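Long-range contacts in UPF0098 protein YbcL (Escherichia coli, PDB 1FUX), which is of unknown function but, as a periplasmic homodimer, belongs to the phosphatidylethanolamine-binding protein family, which includes a Raf kinase inhibitor protein: residues N8-G13 / P34-S39; A49-D54 / G62-T67; V69-T74 / T92-G97; H119-V124 / T154-P159; A126-K131 / N148-A153. One frame throughout, in Å; residues are numbered along the deposited sequence.

Interaction 1. Residues N8-G13 / P34-S39; sequences NEIKTG and PSLTWS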
# COMPACT_ATOMS: atom_id res chain seq x y z
N ASN A 8 14.27 13.17 -19.44
CA ASN A 8 15.59 13.04 -20.08
C ASN A 8 16.26 11.73 -19.68
O ASN A 8 17.22 11.25 -20.31
CB ASN A 8 16.46 14.22 -19.64
CG ASN A 8 15.88 15.60 -19.79
OD1 ASN A 8 15.45 16.01 -20.88
ND2 ASN A 8 15.87 16.43 -18.75
N GLU A 9 15.75 11.11 -18.61
CA GLU A 9 16.33 9.88 -18.10
C GLU A 9 15.51 8.61 -18.26
O GLU A 9 16.09 7.52 -18.18
CB GLU A 9 16.61 10.01 -16.60
CG GLU A 9 17.62 11.06 -16.18
CD GLU A 9 17.13 12.48 -16.24
OE1 GLU A 9 15.98 12.81 -15.94
OE2 GLU A 9 17.97 13.36 -16.62
N ILE A 10 14.18 8.66 -18.40
CA ILE A 10 13.44 7.41 -18.53
C ILE A 10 12.56 7.46 -19.78
O ILE A 10 12.22 8.56 -20.25
CB ILE A 10 12.57 7.10 -17.30
CG1 ILE A 10 11.56 8.22 -17.05
CG2 ILE A 10 13.48 6.85 -16.09
CD1 ILE A 10 10.43 7.93 -16.06
N LYS A 11 12.22 6.28 -20.26
CA LYS A 11 11.39 6.20 -21.46
C LYS A 11 10.49 4.97 -21.42
O LYS A 11 10.96 3.90 -21.03
CB LYS A 11 12.32 6.06 -22.67
CG LYS A 11 11.72 6.39 -24.03
CD LYS A 11 12.82 6.98 -24.94
CE LYS A 11 12.71 8.49 -24.94
NZ LYS A 11 14.01 9.20 -25.06
N THR A 12 9.25 5.09 -21.90
CA THR A 12 8.37 3.90 -21.87
C THR A 12 8.98 2.69 -22.54
O THR A 12 9.49 2.68 -23.67
CB THR A 12 7.03 4.31 -22.50
OG1 THR A 12 6.42 5.31 -21.68
CG2 THR A 12 6.15 3.07 -22.67
N GLY A 13 8.93 1.55 -21.85
CA GLY A 13 9.39 0.25 -22.23
C GLY A 13 10.88 -0.01 -22.18
O GLY A 13 11.33 -1.10 -22.48
N PRO A 34 14.15 10.26 -11.51
CA PRO A 34 14.41 10.92 -12.80
C PRO A 34 13.71 12.25 -12.95
O PRO A 34 12.67 12.55 -12.32
CB PRO A 34 13.84 9.85 -13.76
CG PRO A 34 12.61 9.41 -13.02
CD PRO A 34 13.14 9.17 -11.60
N SER A 35 14.24 13.13 -13.83
CA SER A 35 13.57 14.39 -14.08
C SER A 35 12.28 14.09 -14.87
O SER A 35 12.16 13.06 -15.50
CB SER A 35 14.39 15.40 -14.93
OG SER A 35 14.60 14.83 -16.22
N LEU A 36 11.35 15.01 -14.82
CA LEU A 36 10.06 14.97 -15.50
C LEU A 36 9.66 16.40 -15.87
O LEU A 36 9.75 17.34 -15.08
CB LEU A 36 8.92 14.42 -14.59
CG LEU A 36 9.15 12.97 -14.12
CD1 LEU A 36 8.24 12.58 -12.94
CD2 LEU A 36 8.95 11.96 -15.25
N THR A 37 9.21 16.57 -17.12
CA THR A 37 8.74 17.89 -17.53
C THR A 37 7.33 17.69 -18.18
O THR A 37 7.29 16.93 -19.14
CB THR A 37 9.64 18.50 -18.63
OG1 THR A 37 11.01 18.45 -18.18
CG2 THR A 37 9.24 19.95 -18.94
N TRP A 38 6.39 18.39 -17.67
CA TRP A 38 5.04 18.24 -18.26
C TRP A 38 4.57 19.48 -19.00
O TRP A 38 4.95 20.62 -18.70
CB TRP A 38 4.09 17.83 -17.14
CG TRP A 38 4.07 18.62 -15.89
CD1 TRP A 38 3.23 19.64 -15.57
CD2 TRP A 38 4.89 18.44 -14.71
NE1 TRP A 38 3.44 20.10 -14.30
CE2 TRP A 38 4.47 19.35 -13.75
CE3 TRP A 38 5.94 17.54 -14.39
CZ2 TRP A 38 5.03 19.49 -12.46
CZ3 TRP A 38 6.50 17.67 -13.11
CH2 TRP A 38 6.06 18.62 -12.16
N SER A 39 3.60 19.23 -19.88
CA SER A 39 3.04 20.31 -20.69
C SER A 39 1.59 19.99 -21.02
O SER A 39 1.04 18.93 -20.68
CB SER A 39 3.85 20.44 -21.98
OG SER A 39 3.49 19.33 -22.84
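E9, from the loop that follows strand 4-6, meets P34 and S35 just where the chain enters strand 36-39, the middle strand of the small three-stranded antiparallel sheet of this PEBP-family fold. The polar part of the contact rests on one carboxylate oxygen. E9 OE1 accepts the backbone N-H of S35, with S35 N 2.8 Å away and a bent N-H...O angle of 146°. That donor comes in on the anti side of the carboxylate, 34° out of its plane. The hydroxyl of S35 bonds to the same atom, S35 OG lying only 2.5 Å from E9 OE1, a very short distance whose exact value is doubtful. With S35 OG set between its own backbone N and carbonyl carbon (chi1 64°), N-H and hydroxyl reach one acceptor together. E9 in turn kinks at CG, bringing the carboxylate back over the start of the strand. S7 OG braces both sides, hydrogen-bonded to the backbone N of E9 and I10 and to the carbonyl of S35.

The apolar part lies deeper, where I10 faces the protein interior beside F122, I157 and P159. I10 CG2 rests on P34 CB at 3.8 Å, and P34 CB also touches E9 CB at 4.0 Å. Farther along, the delta methyl of I10 points to the next strand residue, I10 CD1 lying 4.4 Å from L36 CD2.

Interaction 2. Residues A49-D54 / G62-T67; sequences AVTVYD and GWWHWT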
# COMPACT_ATOMS: atom_id res chain seq x y z
N ALA A 49 0.84 16.66 -9.01
CA ALA A 49 1.31 15.59 -8.09
C ALA A 49 2.06 14.61 -8.96
O ALA A 49 1.82 14.54 -10.18
CB ALA A 49 0.13 15.01 -7.36
N VAL A 50 3.02 13.85 -8.39
CA VAL A 50 3.70 12.83 -9.18
C VAL A 50 3.62 11.51 -8.36
O VAL A 50 3.88 11.61 -7.16
CB VAL A 50 5.17 13.14 -9.50
CG1 VAL A 50 5.91 11.97 -10.15
CG2 VAL A 50 5.16 14.31 -10.51
N THR A 51 3.30 10.40 -8.99
CA THR A 51 3.30 9.13 -8.25
C THR A 51 4.10 8.15 -9.07
O THR A 51 4.20 8.21 -10.30
CB THR A 51 1.90 8.51 -7.98
OG1 THR A 51 1.15 8.36 -9.19
CG2 THR A 51 1.11 9.35 -6.96
N VAL A 52 4.67 7.10 -8.40
CA VAL A 52 5.44 6.08 -9.07
C VAL A 52 4.92 4.76 -8.44
O VAL A 52 4.98 4.61 -7.20
CB VAL A 52 6.96 6.16 -8.90
CG1 VAL A 52 7.65 5.01 -9.62
CG2 VAL A 52 7.44 7.55 -9.39
N TYR A 53 4.41 3.91 -9.30
CA TYR A 53 3.74 2.69 -8.83
C TYR A 53 4.07 1.48 -9.68
O TYR A 53 4.19 1.64 -10.90
CB TYR A 53 2.22 2.91 -8.90
CG TYR A 53 1.39 1.75 -8.32
CD1 TYR A 53 1.24 1.60 -6.95
CD2 TYR A 53 0.74 0.92 -9.17
CE1 TYR A 53 0.46 0.52 -6.47
CE2 TYR A 53 -0.08 -0.13 -8.73
CZ TYR A 53 -0.17 -0.31 -7.37
OH TYR A 53 -1.00 -1.34 -6.89
N ASP A 54 4.30 0.35 -9.02
CA ASP A 54 4.56 -0.90 -9.75
C ASP A 54 3.43 -1.87 -9.43
O ASP A 54 3.39 -2.47 -8.37
CB ASP A 54 5.90 -1.47 -9.23
CG ASP A 54 6.20 -2.84 -9.80
OD1 ASP A 54 5.53 -3.31 -10.74
OD2 ASP A 54 7.13 -3.49 -9.24
N GLY A 62 0.56 -4.14 -5.18
CA GLY A 62 1.61 -3.49 -5.98
C GLY A 62 2.62 -2.84 -5.02
O GLY A 62 2.77 -3.33 -3.90
N TRP A 63 3.23 -1.74 -5.44
CA TRP A 63 4.25 -1.08 -4.62
C TRP A 63 4.27 0.40 -4.97
O TRP A 63 4.41 0.79 -6.12
CB TRP A 63 5.62 -1.72 -4.90
CG TRP A 63 6.63 -1.35 -3.83
CD1 TRP A 63 7.43 -0.25 -3.80
CD2 TRP A 63 6.89 -2.10 -2.64
NE1 TRP A 63 8.19 -0.25 -2.64
CE2 TRP A 63 7.90 -1.40 -1.94
CE3 TRP A 63 6.41 -3.31 -2.13
CZ2 TRP A 63 8.45 -1.87 -0.73
CZ3 TRP A 63 6.94 -3.76 -0.92
CH2 TRP A 63 7.94 -3.05 -0.24
N TRP A 64 4.10 1.20 -3.93
CA TRP A 64 4.21 2.67 -4.13
C TRP A 64 5.67 3.06 -4.01
O TRP A 64 6.28 2.90 -2.96
CB TRP A 64 3.40 3.41 -3.06
CG TRP A 64 1.92 3.26 -3.24
CD1 TRP A 64 1.03 2.50 -2.53
CD2 TRP A 64 1.13 3.97 -4.22
NE1 TRP A 64 -0.23 2.68 -3.03
CE2 TRP A 64 -0.21 3.59 -4.05
CE3 TRP A 64 1.45 4.89 -5.23
CZ2 TRP A 64 -1.25 4.06 -4.86
CZ3 TRP A 64 0.41 5.39 -6.01
CH2 TRP A 64 -0.93 5.00 -5.83
N HIS A 65 6.32 3.55 -5.06
CA HIS A 65 7.73 3.92 -5.02
C HIS A 65 7.92 5.40 -4.69
O HIS A 65 8.99 5.79 -4.20
CB HIS A 65 8.30 3.65 -6.44
CG HIS A 65 8.60 2.18 -6.61
ND1 HIS A 65 9.82 1.59 -6.33
CD2 HIS A 65 7.80 1.18 -7.06
CE1 HIS A 65 9.75 0.28 -6.58
NE2 HIS A 65 8.50 0.00 -7.02
N TRP A 66 6.93 6.23 -4.99
CA TRP A 66 7.10 7.67 -4.66
C TRP A 66 5.77 8.38 -4.68
O TRP A 66 4.96 8.06 -5.58
CB TRP A 66 7.93 8.28 -5.82
CG TRP A 66 8.46 9.66 -5.55
CD1 TRP A 66 8.69 10.26 -4.33
CD2 TRP A 66 8.97 10.56 -6.56
NE1 TRP A 66 9.30 11.49 -4.55
CE2 TRP A 66 9.46 11.69 -5.90
CE3 TRP A 66 9.02 10.50 -7.95
CZ2 TRP A 66 9.99 12.82 -6.57
CZ3 TRP A 66 9.58 11.61 -8.64
CH2 TRP A 66 10.07 12.75 -7.94
N THR A 67 5.52 9.36 -3.85
CA THR A 67 4.33 10.20 -4.00
C THR A 67 4.84 11.62 -3.68
O THR A 67 5.43 11.81 -2.61
CB THR A 67 3.12 9.90 -3.08
OG1 THR A 67 3.50 10.05 -1.72
CG2 THR A 67 2.60 8.48 -3.28
O HOH W 1 8.22 -2.76 -6.77
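A classic beta bulge marks the antiparallel hairpin of strands 47-54 and 63-72, with H65 and W66 both opposite V52. V52 O accepts H65 N at 2.7 Å and, weakly, W66 N, while V52 N returns a bond to W66 O. Beyond the bulge D54 N binds W63 O at 2.9 Å.

On the face carrying T51 and Y53, the phenol turns its edge to W64. Y53 CD1 stands 3.6 Å above the indole plane, over its centre, the ring planes at 56°. CG anti to the backbone N (Y53 chi1 -175°) carries the ring there, and Y53 OH bonds S61 O. W64 NE1 reaches S61 OG of the second subunit, so this face leads into the dimer interface.

On the other face V52 CG2 meets the rim of W66, in its plane, 3.6 Å from W66 CE3. D54 opens a DPD sequence, and its place beside H65 is consistent with the ligand pocket of PEBP relatives. One water bridges D54 OD2 and H65 NE2, 2.8 Å from each; D54 OD1 takes D56 N, H118 ND1 also bonds OD2, and G107 O holds H65 ND1. D54 CB lies at the imidazole edge, 3.7 Å from H65 NE2.

Interaction 3. Residues V69-T74 / T92-G97; sequences VNIPAT and TGAVQG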
# COMPACT_ATOMS: atom_id res chain seq x y z
N VAL A 69 3.12 15.63 -3.68
CA VAL A 69 1.90 16.36 -4.02
C VAL A 69 2.15 17.82 -3.67
O VAL A 69 3.20 18.18 -3.12
CB VAL A 69 0.65 15.85 -3.30
CG1 VAL A 69 0.38 14.35 -3.53
CG2 VAL A 69 0.73 16.06 -1.80
N ASN A 70 1.12 18.63 -3.98
CA ASN A 70 1.18 20.06 -3.66
C ASN A 70 2.30 20.75 -4.42
O ASN A 70 2.88 21.76 -3.97
CB ASN A 70 1.20 20.31 -2.16
CG ASN A 70 0.01 19.80 -1.35
OD1 ASN A 70 -1.01 19.47 -1.94
ND2 ASN A 70 0.10 19.71 -0.04
N ILE A 71 2.54 20.27 -5.63
CA ILE A 71 3.46 20.96 -6.53
C ILE A 71 2.65 22.19 -7.00
O ILE A 71 1.56 22.05 -7.56
CB ILE A 71 3.97 20.10 -7.65
CG1 ILE A 71 4.76 18.87 -7.11
CG2 ILE A 71 4.88 20.94 -8.54
CD1 ILE A 71 4.89 17.79 -8.17
N PRO A 72 3.18 23.37 -6.74
CA PRO A 72 2.49 24.59 -7.16
C PRO A 72 2.15 24.55 -8.63
O PRO A 72 2.85 24.10 -9.53
CB PRO A 72 3.44 25.74 -6.81
CG PRO A 72 4.40 25.17 -5.84
CD PRO A 72 4.43 23.66 -6.03
N ALA A 73 0.99 25.14 -8.98
CA ALA A 73 0.51 25.19 -10.35
C ALA A 73 1.46 25.93 -11.27
O ALA A 73 1.37 25.69 -12.46
CB ALA A 73 -0.86 25.88 -10.49
N THR A 74 2.37 26.75 -10.75
CA THR A 74 3.36 27.41 -11.59
C THR A 74 4.58 26.57 -11.95
O THR A 74 5.41 27.07 -12.75
CB THR A 74 3.95 28.66 -10.92
OG1 THR A 74 4.07 28.50 -9.51
CG2 THR A 74 3.04 29.86 -11.19
N THR A 92 9.62 24.21 -3.59
CA THR A 92 8.98 24.77 -2.41
C THR A 92 7.47 24.62 -2.54
O THR A 92 6.92 24.75 -3.62
CB THR A 92 9.39 26.23 -2.16
OG1 THR A 92 8.80 27.12 -3.11
CG2 THR A 92 10.90 26.35 -2.40
N GLY A 93 6.86 24.23 -1.45
CA GLY A 93 5.46 23.97 -1.30
C GLY A 93 5.10 22.49 -1.41
O GLY A 93 4.07 22.10 -0.86
N ALA A 94 5.95 21.69 -2.06
CA ALA A 94 5.55 20.29 -2.34
C ALA A 94 5.86 19.49 -1.11
O ALA A 94 6.57 19.93 -0.19
CB ALA A 94 6.19 19.81 -3.63
N VAL A 95 5.20 18.34 -0.97
CA VAL A 95 5.31 17.48 0.19
C VAL A 95 5.35 16.03 -0.34
O VAL A 95 4.69 15.79 -1.34
CB VAL A 95 4.18 17.64 1.21
CG1 VAL A 95 4.30 16.56 2.30
CG2 VAL A 95 4.33 18.95 2.00
N GLN A 96 6.15 15.18 0.30
CA GLN A 96 6.24 13.78 -0.16
C GLN A 96 5.53 12.89 0.86
O GLN A 96 5.65 13.13 2.08
CB GLN A 96 7.73 13.33 -0.25
CG GLN A 96 8.55 14.32 -1.12
CD GLN A 96 9.98 13.78 -1.37
OE1 GLN A 96 10.18 13.03 -2.31
NE2 GLN A 96 10.98 14.17 -0.58
N GLY A 97 4.74 11.93 0.36
CA GLY A 97 4.00 11.01 1.20
C GLY A 97 4.93 9.80 1.46
O GLY A 97 6.03 9.73 0.92
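V69 and V95 form an antiparallel hydrogen-bonded pair that adds the short strand 95-96 to strand 63-72 as an outermost member of the five-stranded sheet. V69 N donates to V95 O over 2.8 Å, almost straight at 169° and nearly along the C=O axis. The return bond runs from V95 N to V69 O at 2.9 Å. V95 brings chiefly its backbone to the contact, since its side chain comes no closer than 4.5 Å to the partner segment. The V69 side chain packs instead on V143 and L147 of helix 140-148 and on A49 of the adjoining strand.

A94 fills the next position by carbon contacts. Its CA-H lies between two carbonyls, with A94 CA 3.3 Å from V69 O and 3.5 Å from N70 O. The methyl touches a side chain too, A94 CB meeting I71 CG1 at 3.9 Å. Here the pairing ends: N70 takes a positive phi (64°), and its side-chain amide leaves this pair, OD1 accepting the backbone N of I132. Past it the carbonyls N70 O and G93 O face each other at 3.3 Å, two acceptors with no proton between them. A weak bond from K131 NZ to G93 O is likely to ease that repulsion. Backbone pairing thus holds the strand, by the two hydrogen bonds between V69 and V95 and onward through G97 to T67; on the A94-G93 side C-H contacts largely replace it.

Interaction 4. Residues H119-V124 / T154-P159; sequences HYQFKV and TAEITP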
# COMPACT_ATOMS: atom_id res chain seq x y z
N HIS A 119 6.79 -3.11 -14.70
CA HIS A 119 6.44 -1.86 -15.38
C HIS A 119 6.28 -0.78 -14.34
O HIS A 119 5.35 -0.88 -13.52
CB HIS A 119 5.08 -2.19 -16.05
CG HIS A 119 5.36 -3.16 -17.16
ND1 HIS A 119 5.41 -4.53 -16.90
CD2 HIS A 119 5.67 -2.97 -18.46
CE1 HIS A 119 5.71 -5.16 -18.03
NE2 HIS A 119 5.86 -4.24 -18.97
N TYR A 120 7.15 0.21 -14.27
CA TYR A 120 7.07 1.23 -13.24
C TYR A 120 6.31 2.42 -13.80
O TYR A 120 6.84 3.00 -14.78
CB TYR A 120 8.50 1.66 -12.80
CG TYR A 120 9.14 0.44 -12.19
CD1 TYR A 120 9.80 -0.50 -12.97
CD2 TYR A 120 9.04 0.23 -10.80
CE1 TYR A 120 10.36 -1.64 -12.41
CE2 TYR A 120 9.57 -0.94 -10.23
CZ TYR A 120 10.24 -1.83 -11.04
OH TYR A 120 10.77 -3.00 -10.53
N GLN A 121 5.12 2.67 -13.31
CA GLN A 121 4.31 3.77 -13.85
C GLN A 121 4.68 5.07 -13.16
O GLN A 121 4.40 5.30 -11.98
CB GLN A 121 2.81 3.50 -13.70
CG GLN A 121 2.32 2.13 -14.09
CD GLN A 121 1.01 1.55 -13.67
OE1 GLN A 121 0.39 0.74 -14.40
NE2 GLN A 121 0.40 1.80 -12.52
N PHE A 122 5.31 5.97 -13.93
CA PHE A 122 5.68 7.31 -13.46
C PHE A 122 4.56 8.19 -14.00
O PHE A 122 4.45 8.39 -15.22
CB PHE A 122 7.02 7.81 -14.01
CG PHE A 122 8.23 7.18 -13.36
CD1 PHE A 122 8.56 5.84 -13.58
CD2 PHE A 122 9.01 7.98 -12.55
CE1 PHE A 122 9.68 5.32 -12.94
CE2 PHE A 122 10.13 7.46 -11.90
CZ PHE A 122 10.45 6.13 -12.14
N LYS A 123 3.76 8.73 -13.10
CA LYS A 123 2.57 9.46 -13.51
C LYS A 123 2.46 10.85 -12.92
O LYS A 123 2.67 11.10 -11.73
CB LYS A 123 1.39 8.58 -13.00
CG LYS A 123 -0.03 9.12 -13.25
CD LYS A 123 -0.90 7.85 -13.15
CE LYS A 123 -2.38 8.12 -13.07
NZ LYS A 123 -3.10 6.84 -12.72
N VAL A 124 2.19 11.85 -13.79
CA VAL A 124 1.98 13.19 -13.30
C VAL A 124 0.49 13.50 -13.32
O VAL A 124 -0.20 13.16 -14.30
CB VAL A 124 2.71 14.24 -14.22
CG1 VAL A 124 2.56 15.57 -13.50
CG2 VAL A 124 4.16 13.80 -14.36
N THR A 154 -4.13 13.15 -16.34
CA THR A 154 -2.85 12.54 -15.96
C THR A 154 -2.07 12.19 -17.22
O THR A 154 -2.57 11.99 -18.36
CB THR A 154 -2.97 11.29 -15.04
OG1 THR A 154 -3.56 10.23 -15.79
CG2 THR A 154 -3.78 11.57 -13.77
N ALA A 155 -0.73 12.11 -17.08
CA ALA A 155 0.13 11.67 -18.14
C ALA A 155 1.20 10.75 -17.51
O ALA A 155 1.60 11.04 -16.38
CB ALA A 155 0.87 12.81 -18.84
N GLU A 156 1.64 9.77 -18.23
CA GLU A 156 2.61 8.86 -17.59
C GLU A 156 3.65 8.30 -18.53
O GLU A 156 3.53 8.28 -19.76
CB GLU A 156 1.76 7.77 -16.91
CG GLU A 156 1.15 6.79 -17.87
CD GLU A 156 0.01 5.96 -17.30
OE1 GLU A 156 0.19 4.76 -17.04
OE2 GLU A 156 -1.09 6.53 -17.14
N ILE A 157 4.79 7.93 -17.94
CA ILE A 157 5.86 7.23 -18.64
C ILE A 157 6.07 5.89 -17.93
O ILE A 157 6.09 5.91 -16.71
CB ILE A 157 7.23 7.95 -18.59
CG1 ILE A 157 6.95 9.39 -19.06
CG2 ILE A 157 8.23 7.23 -19.49
CD1 ILE A 157 8.00 10.38 -18.62
N THR A 158 6.23 4.81 -18.66
CA THR A 158 6.36 3.49 -18.04
C THR A 158 7.58 2.68 -18.45
O THR A 158 7.53 1.70 -19.23
CB THR A 158 5.07 2.67 -18.39
OG1 THR A 158 3.89 3.43 -18.11
CG2 THR A 158 4.96 1.39 -17.58
N PRO A 159 8.73 2.98 -17.82
CA PRO A 159 9.94 2.23 -18.00
C PRO A 159 9.81 0.86 -17.33
O PRO A 159 8.83 0.59 -16.62
CB PRO A 159 11.03 3.05 -17.30
CG PRO A 159 10.29 3.91 -16.30
CD PRO A 159 8.92 4.12 -16.91
O HOH W 2 -3.04 5.64 -15.30
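F122 and I157 exchange a pair of backbone bonds, F122 N giving to I157 O at 2.9 Å and I157 N to F122 O at 2.8 Å. V124 and A155 repeat the exchange two residues on, so every peptide N-H and C=O of these four residues that faces the partner is satisfied. At the other end Y120 N donates to P159 O, again over 2.9 Å. P159 has no N-H to answer with, and Y120 O takes instead the CA-H of T158, 3.3 Å from T158 CA; the N-H of T158 goes to T12 OG1. These bonds fix strand 151-161 as an outermost strand of the five-stranded antiparallel sheet, against 118-127, whose other side pairs with 47-54.

The two faces of the pair differ. Inside, the F122 ring crosses P159 at about a right angle, F122 CE1 lying 3.7 Å from P159 CG, with P34 and V52 also against the phenyl. Replacing F122 by an alanine would probably open a gap between P159, P34 and V52 while leaving the backbone bonds in place. Outside, K123 runs out fully extended, with CG anti to its own N (chi1 178°), and passes T154, K123 CE coming 3.6 Å from T154 OG1. Its ammonium and the E156 carboxylate do not touch; one water accepts from K123 NZ and donates to E156 OE2, 2.8 Å from each.

Interaction 5. Residues A126-K131 / N148-A153; sequences ALKTEK and NANKIA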
# COMPACT_ATOMS: atom_id res chain seq x y z
N ALA A 126 -2.62 16.47 -12.80
CA ALA A 126 -3.08 17.85 -12.80
C ALA A 126 -4.32 17.86 -11.91
O ALA A 126 -5.29 17.13 -12.21
CB ALA A 126 -3.49 18.40 -14.15
N LEU A 127 -4.28 18.57 -10.81
CA LEU A 127 -5.41 18.52 -9.89
C LEU A 127 -6.19 19.83 -9.80
O LEU A 127 -5.63 20.94 -9.89
CB LEU A 127 -4.88 18.17 -8.50
CG LEU A 127 -3.93 16.95 -8.46
CD1 LEU A 127 -3.19 16.92 -7.14
CD2 LEU A 127 -4.69 15.67 -8.74
N LYS A 128 -7.48 19.67 -9.46
CA LYS A 128 -8.38 20.80 -9.31
C LYS A 128 -8.33 21.46 -7.95
O LYS A 128 -9.16 22.36 -7.69
CB LYS A 128 -9.83 20.36 -9.58
CG LYS A 128 -10.46 19.55 -8.45
CD LYS A 128 -11.83 19.04 -8.92
CE LYS A 128 -12.33 17.87 -8.09
NZ LYS A 128 -13.26 17.01 -8.89
N THR A 129 -7.41 21.13 -7.06
CA THR A 129 -7.29 21.73 -5.76
C THR A 129 -5.86 22.23 -5.51
O THR A 129 -4.95 21.61 -6.07
CB THR A 129 -7.53 20.73 -4.61
OG1 THR A 129 -8.51 19.78 -5.05
CG2 THR A 129 -7.96 21.51 -3.39
N GLU A 130 -5.71 23.30 -4.76
CA GLU A 130 -4.37 23.80 -4.47
C GLU A 130 -3.61 22.96 -3.47
O GLU A 130 -2.39 22.87 -3.56
CB GLU A 130 -4.43 25.25 -3.96
CG GLU A 130 -3.19 25.71 -3.23
CD GLU A 130 -3.31 27.08 -2.58
OE1 GLU A 130 -3.34 28.07 -3.36
OE2 GLU A 130 -3.38 27.13 -1.34
N LYS A 131 -4.24 22.48 -2.41
CA LYS A 131 -3.55 21.74 -1.37
C LYS A 131 -4.35 20.51 -0.93
O LYS A 131 -5.55 20.68 -0.69
CB LYS A 131 -3.35 22.54 -0.09
CG LYS A 131 -2.27 23.59 -0.02
CD LYS A 131 -0.85 23.05 0.01
CE LYS A 131 0.13 24.23 -0.05
NZ LYS A 131 1.47 23.90 0.48
N ASN A 148 -7.12 10.72 -6.92
CA ASN A 148 -8.21 10.33 -7.83
C ASN A 148 -9.43 11.22 -7.63
O ASN A 148 -10.12 11.44 -8.62
CB ASN A 148 -8.62 8.88 -7.71
CG ASN A 148 -7.71 7.96 -8.46
OD1 ASN A 148 -7.35 8.05 -9.65
ND2 ASN A 148 -7.31 6.94 -7.71
N ALA A 149 -9.73 11.70 -6.45
CA ALA A 149 -10.83 12.59 -6.14
C ALA A 149 -10.64 14.01 -6.67
O ALA A 149 -11.57 14.80 -6.79
CB ALA A 149 -10.98 12.70 -4.61
N ASN A 150 -9.39 14.39 -6.94
CA ASN A 150 -9.10 15.76 -7.41
C ASN A 150 -8.52 15.79 -8.80
O ASN A 150 -8.13 16.86 -9.32
CB ASN A 150 -8.17 16.41 -6.38
CG ASN A 150 -8.86 16.63 -5.06
OD1 ASN A 150 -9.60 17.60 -4.90
ND2 ASN A 150 -8.70 15.76 -4.07
N LYS A 151 -8.41 14.67 -9.47
CA LYS A 151 -7.86 14.58 -10.81
C LYS A 151 -8.60 15.39 -11.90
O LYS A 151 -9.81 15.27 -12.01
CB LYS A 151 -7.91 13.14 -11.30
CG LYS A 151 -7.06 12.83 -12.51
CD LYS A 151 -7.33 11.38 -12.97
CE LYS A 151 -7.15 11.26 -14.48
NZ LYS A 151 -6.85 9.86 -14.96
N ILE A 152 -7.84 16.11 -12.72
CA ILE A 152 -8.35 16.75 -13.93
C ILE A 152 -7.85 15.88 -15.06
O ILE A 152 -8.57 15.41 -15.93
CB ILE A 152 -7.87 18.20 -14.12
CG1 ILE A 152 -8.29 19.05 -12.96
CG2 ILE A 152 -8.37 18.75 -15.46
CD1 ILE A 152 -8.15 20.56 -13.12
N ALA A 153 -6.51 15.63 -15.09
CA ALA A 153 -5.90 14.84 -16.12
C ALA A 153 -4.60 14.18 -15.65
O ALA A 153 -4.05 14.61 -14.63
CB ALA A 153 -5.53 15.72 -17.33
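A126 faces both I152 and A153 in a classic beta bulge, near the end where strand 118-127 pairs with the beginning of strand 151-161 and the chain turns a corner at I152. A126 O accepts I152 N at 2.8 Å and, weakly, A153 N. A126 N gives an almost perfectly straight bond (178°) to A153 O. Two residues on, K128 N binds N150 O at 2.9 Å, in the carbonyl plane.

The K128 side chain then runs along the turn that follows helix 140-148. Its CB touches the delta methyl of I152, 3.9 Å from I152 CD1. CG, set between the backbone N and the carbonyl carbon (chi1 75°), lies 3.7 Å from N150 O. Extended beyond CG, the chain brings K128 CE to 3.4 Å from A149 O, and K128 NZ stands 3.5 Å from that same oxygen. The lysine crosses N150 at about a right angle.

N150 ties the turn to the helix: its ND2 bonds M146 O in the last turn, while the approach of OD1 to T129 OG1 is too short to be trusted. An alanine in place of N150 removes the amide and would probably leave M146 O without this donor and the end of the helix less firmly tied to the turn. The CA-H of L127 also points at the N150 carbonyl, L127 CA lying 3.2 Å from N150 O.

Interactions 2 to 5 all build the five-stranded sheet, with interaction 2 at its heart, about 4 Å from the chain centre, and interactions 3 and 5 toward the periphery at about 13 and 16 Å. Interactions 2 and 3 share strand 63-72; interactions 4 and 5 share both their strands, the latter nested within the former. Interaction 2 adjoins interaction 4 through backbone bonds between strands 47-54 and 118-127. Interaction 1 stands apart in pairing no strands: a single carboxylate oxygen does its polar work, and its apolar side backs onto F122 of interaction 4. Aromatic packing marks the centre; interaction 3 is chiefly backbone, 4 and 5 carry lysines at exposed sides, and bridging waters occur in 2 and 4.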